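Local coordinates for 199aa long hypothetical Trp repressor binding protein (Sulfolobus tokodaii, PDB 2ZKI) that is of unknown function but probably binds FMN as a tetrameric flavodoxin-like protein related to Trp repressor binding proteins and NADPH-dependent FMN reductases, at residues I140-I148 and G157-H165. Numbering follows the deposited sequence.
Sequences IIVPIGYGI and GGGPYGATH
Gly145 meets Pro160 backbone to backbone, with CA atoms 3.7 Å apart, where the chain leaving strand 140-141, outermost in this chain's sheet, passes the bend of the 157-165 loop. Gly145 N donates to Pro160 O at 3.1 Å. The N-H...O angle is 159°, and the donor lies in the carbonyl plane on a lone pair. Ile144 N adds a longer, weak bond to the same oxygen. In return, Pro160 CA makes a CA-H...O contact with Gly145 O. Gly145 has a positive phi, a conformation glycine takes easily.

Tyr146 runs alongside the Pro160 ring, both side chains heading the same way. Tyr146 CE1 is 3.9 Å from Pro160 CB, and its OH sits 3.5 Å from Pro160 CD. Tyr146 CG stands anti to the carbonyl carbon (chi1 -65°), which carries the ring alongside the proline. With an alanine in place of Tyr146, a gap would probably open beside Pro160, and Phe152 would probably lose its stacking partner.

On Ile144, CG1 lies between the backbone N and the carbonyl carbon (chi1 48°). The chain then extends so that CD1 lies 3.7 Å from Gly162 C, beside the Gly159-Gly162 turn. The Ile144 side chain also packs on Ile179 and Gln183 of helix 174-195. Pro143 adds its CB, 3.7 Å from Pro160 O.

Other subunits cover this site: Tyr146 meets Trp100 of the second subunit edge-to-face, and Pro160 packs on His120 of the third. The contact thus ties the segment that follows the last strand of a flavodoxin-like parallel sheet to the loop before the final helix. One buried carbonyl oxygen takes two N-H groups of unequal strength, with apolar contacts from Ile144 and Tyr146 beside it.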
loop_
_atom_site.group_PDB
_atom_site.type_symbol
_atom_site.label_atom_id
_atom_site.label_comp_id
_atom_site.label_asym_id
_atom_site.label_seq_id
_atom_site.Cartn_x
_atom_site.Cartn_y
_atom_site.Cartn_z
ATOM N N ILE A 140 -14.058 -9.497 -3.340
ATOM C CA ILE A 140 -13.068 -10.297 -2.608
ATOM C C ILE A 140 -11.813 -10.589 -3.442
ATOM O O ILE A 140 -11.907 -11.003 -4.594
ATOM C CB ILE A 140 -13.675 -11.598 -2.008
ATOM C CG1 ILE A 140 -14.399 -12.421 -3.076
ATOM C CG2 ILE A 140 -14.620 -11.257 -0.854
ATOM C CD1 ILE A 140 -14.725 -13.846 -2.651
ATOM N N ILE A 141 -10.646 -10.360 -2.843
ATOM C CA ILE A 141 -9.359 -10.488 -3.536
ATOM C C ILE A 141 -8.841 -11.924 -3.502
ATOM O O ILE A 141 -8.803 -12.549 -2.446
ATOM C CB ILE A 141 -8.291 -9.539 -2.924
ATOM C CG1 ILE A 141 -8.787 -8.091 -2.941
ATOM C CG2 ILE A 141 -6.955 -9.658 -3.663
ATOM C CD1 ILE A 141 -8.153 -7.207 -1.893
ATOM N N VAL A 142 -8.439 -12.434 -4.664
ATOM C CA VAL A 142 -7.869 -13.778 -4.772
ATOM C C VAL A 142 -6.384 -13.724 -5.162
ATOM O O VAL A 142 -6.047 -13.528 -6.335
ATOM C CB VAL A 142 -8.661 -14.666 -5.775
ATOM C CG1 VAL A 142 -8.018 -16.043 -5.912
ATOM C CG2 VAL A 142 -10.117 -14.801 -5.342
ATOM N N PRO A 143 -5.489 -13.871 -4.172
ATOM C CA PRO A 143 -4.069 -14.042 -4.468
ATOM C C PRO A 143 -3.782 -15.478 -4.894
ATOM O O PRO A 143 -4.602 -16.365 -4.651
ATOM C CB PRO A 143 -3.387 -13.755 -3.121
ATOM C CG PRO A 143 -4.479 -13.307 -2.185
ATOM C CD PRO A 143 -5.744 -13.865 -2.723
ATOM N N ILE A 144 -2.637 -15.706 -5.530
ATOM C CA ILE A 144 -2.233 -17.071 -5.877
ATOM C C ILE A 144 -1.314 -17.703 -4.830
ATOM O O ILE A 144 -1.277 -18.928 -4.692
ATOM C CB ILE A 144 -1.613 -17.182 -7.290
ATOM C CG1 ILE A 144 -0.544 -16.109 -7.519
ATOM C CG2 ILE A 144 -2.706 -17.110 -8.335
ATOM C CD1 ILE A 144 0.221 -16.282 -8.812
ATOM N N GLY A 145 -0.589 -16.861 -4.095
ATOM C CA GLY A 145 0.269 -17.317 -3.011
ATOM C C GLY A 145 1.369 -18.227 -3.507
ATOM O O GLY A 145 2.139 -17.854 -4.391
ATOM N N TYR A 146 1.439 -19.423 -2.934
ATOM C CA TYR A 146 2.411 -20.425 -3.352
ATOM C C TYR A 146 1.732 -21.781 -3.519
ATOM O O TYR A 146 2.152 -22.782 -2.932
ATOM C CB TYR A 146 3.580 -20.498 -2.363
ATOM C CG TYR A 146 4.421 -19.238 -2.295
ATOM C CD1 TYR A 146 4.191 -18.276 -1.311
ATOM C CD2 TYR A 146 5.448 -19.008 -3.213
ATOM C CE1 TYR A 146 4.960 -17.117 -1.241
ATOM C CE2 TYR A 146 6.224 -17.850 -3.150
ATOM C CZ TYR A 146 5.972 -16.912 -2.161
ATOM O OH TYR A 146 6.728 -15.769 -2.093
ATOM N N GLY A 147 0.675 -21.793 -4.329
ATOM C CA GLY A 147 -0.104 -23.001 -4.605
ATOM C C GLY A 147 0.679 -24.058 -5.363
ATOM O O GLY A 147 0.743 -25.211 -4.939
ATOM N N ILE A 148 1.273 -23.661 -6.485
ATOM C CA ILE A 148 2.103 -24.565 -7.283
ATOM C C ILE A 148 3.602 -24.399 -6.979
ATOM O O ILE A 148 4.047 -23.297 -6.638
ATOM C CB ILE A 148 1.817 -24.440 -8.810
ATOM C CG1 ILE A 148 1.961 -22.987 -9.289
ATOM C CG2 ILE A 148 0.439 -25.012 -9.135
ATOM C CD1 ILE A 148 2.143 -22.841 -10.791
ATOM N N GLY A 157 9.392 -14.139 -13.760
ATOM C CA GLY A 157 8.129 -13.495 -13.411
ATOM C C GLY A 157 7.245 -14.385 -12.560
ATOM O O GLY A 157 7.410 -15.606 -12.545
ATOM N N GLY A 158 6.304 -13.771 -11.849
ATOM C CA GLY A 158 5.377 -14.503 -10.995
ATOM C C GLY A 158 5.707 -14.383 -9.521
ATOM O O GLY A 158 6.870 -14.228 -9.144
ATOM N N GLY A 159 4.673 -14.463 -8.690
ATOM C CA GLY A 159 4.824 -14.337 -7.244
ATOM C C GLY A 159 3.495 -14.485 -6.530
ATOM O O GLY A 159 2.472 -14.710 -7.174
ATOM N N PRO A 160 3.496 -14.351 -5.191
ATOM C CA PRO A 160 2.285 -14.554 -4.388
ATOM C C PRO A 160 1.177 -13.536 -4.663
ATOM O O PRO A 160 -0.004 -13.852 -4.521
ATOM C CB PRO A 160 2.788 -14.427 -2.945
ATOM C CG PRO A 160 4.048 -13.649 -3.040
ATOM C CD PRO A 160 4.660 -13.999 -4.357
ATOM N N TYR A 161 1.570 -12.331 -5.064
ATOM C CA TYR A 161 0.630 -11.248 -5.336
ATOM C C TYR A 161 -0.132 -11.467 -6.642
ATOM O O TYR A 161 -1.307 -11.111 -6.744
ATOM C CB TYR A 161 1.363 -9.903 -5.349
ATOM C CG TYR A 161 1.986 -9.545 -4.017
ATOM C CD1 TYR A 161 3.292 -9.929 -3.709
ATOM C CD2 TYR A 161 1.267 -8.832 -3.059
ATOM C CE1 TYR A 161 3.866 -9.605 -2.484
ATOM C CE2 TYR A 161 1.831 -8.504 -1.831
ATOM C CZ TYR A 161 3.131 -8.892 -1.549
ATOM O OH TYR A 161 3.694 -8.567 -0.336
ATOM N N GLY A 162 0.539 -12.060 -7.626
ATOM C CA GLY A 162 -0.077 -12.382 -8.911
ATOM C C GLY A 162 0.924 -12.804 -9.968
ATOM O O GLY A 162 2.138 -12.750 -9.747
ATOM N N ALA A 163 0.409 -13.231 -11.119
ATOM C CA ALA A 163 1.243 -13.605 -12.259
ATOM C C ALA A 163 1.878 -12.373 -12.897
ATOM O O ALA A 163 1.216 -11.349 -13.090
ATOM C CB ALA A 163 0.424 -14.369 -13.285
ATOM N N THR A 164 3.167 -12.471 -13.211
ATOM C CA THR A 164 3.887 -11.367 -13.842
ATOM C C THR A 164 4.805 -11.854 -14.955
ATOM O O THR A 164 5.017 -13.056 -15.117
ATOM C CB THR A 164 4.736 -10.557 -12.824
ATOM O OG1 THR A 164 5.774 -11.386 -12.287
ATOM C CG2 THR A 164 3.879 -10.004 -11.683
ATOM N N HIS A 165 5.333 -10.903 -15.723
ATOM C CA HIS A 165 6.394 -11.166 -16.685
ATOM C C HIS A 165 7.564 -10.227 -16.422
ATOM O O HIS A 165 7.365 -9.044 -16.133
ATOM C CB HIS A 165 5.893 -11.000 -18.121
ATOM C CG HIS A 165 6.984 -11.032 -19.148
ATOM N ND1 HIS A 165 7.619 -12.197 -19.523
ATOM C CD2 HIS A 165 7.564 -10.041 -19.865
ATOM C CE1 HIS A 165 8.537 -11.922 -20.432
ATOM N NE2 HIS A 165 8.523 -10.620 -20.658
#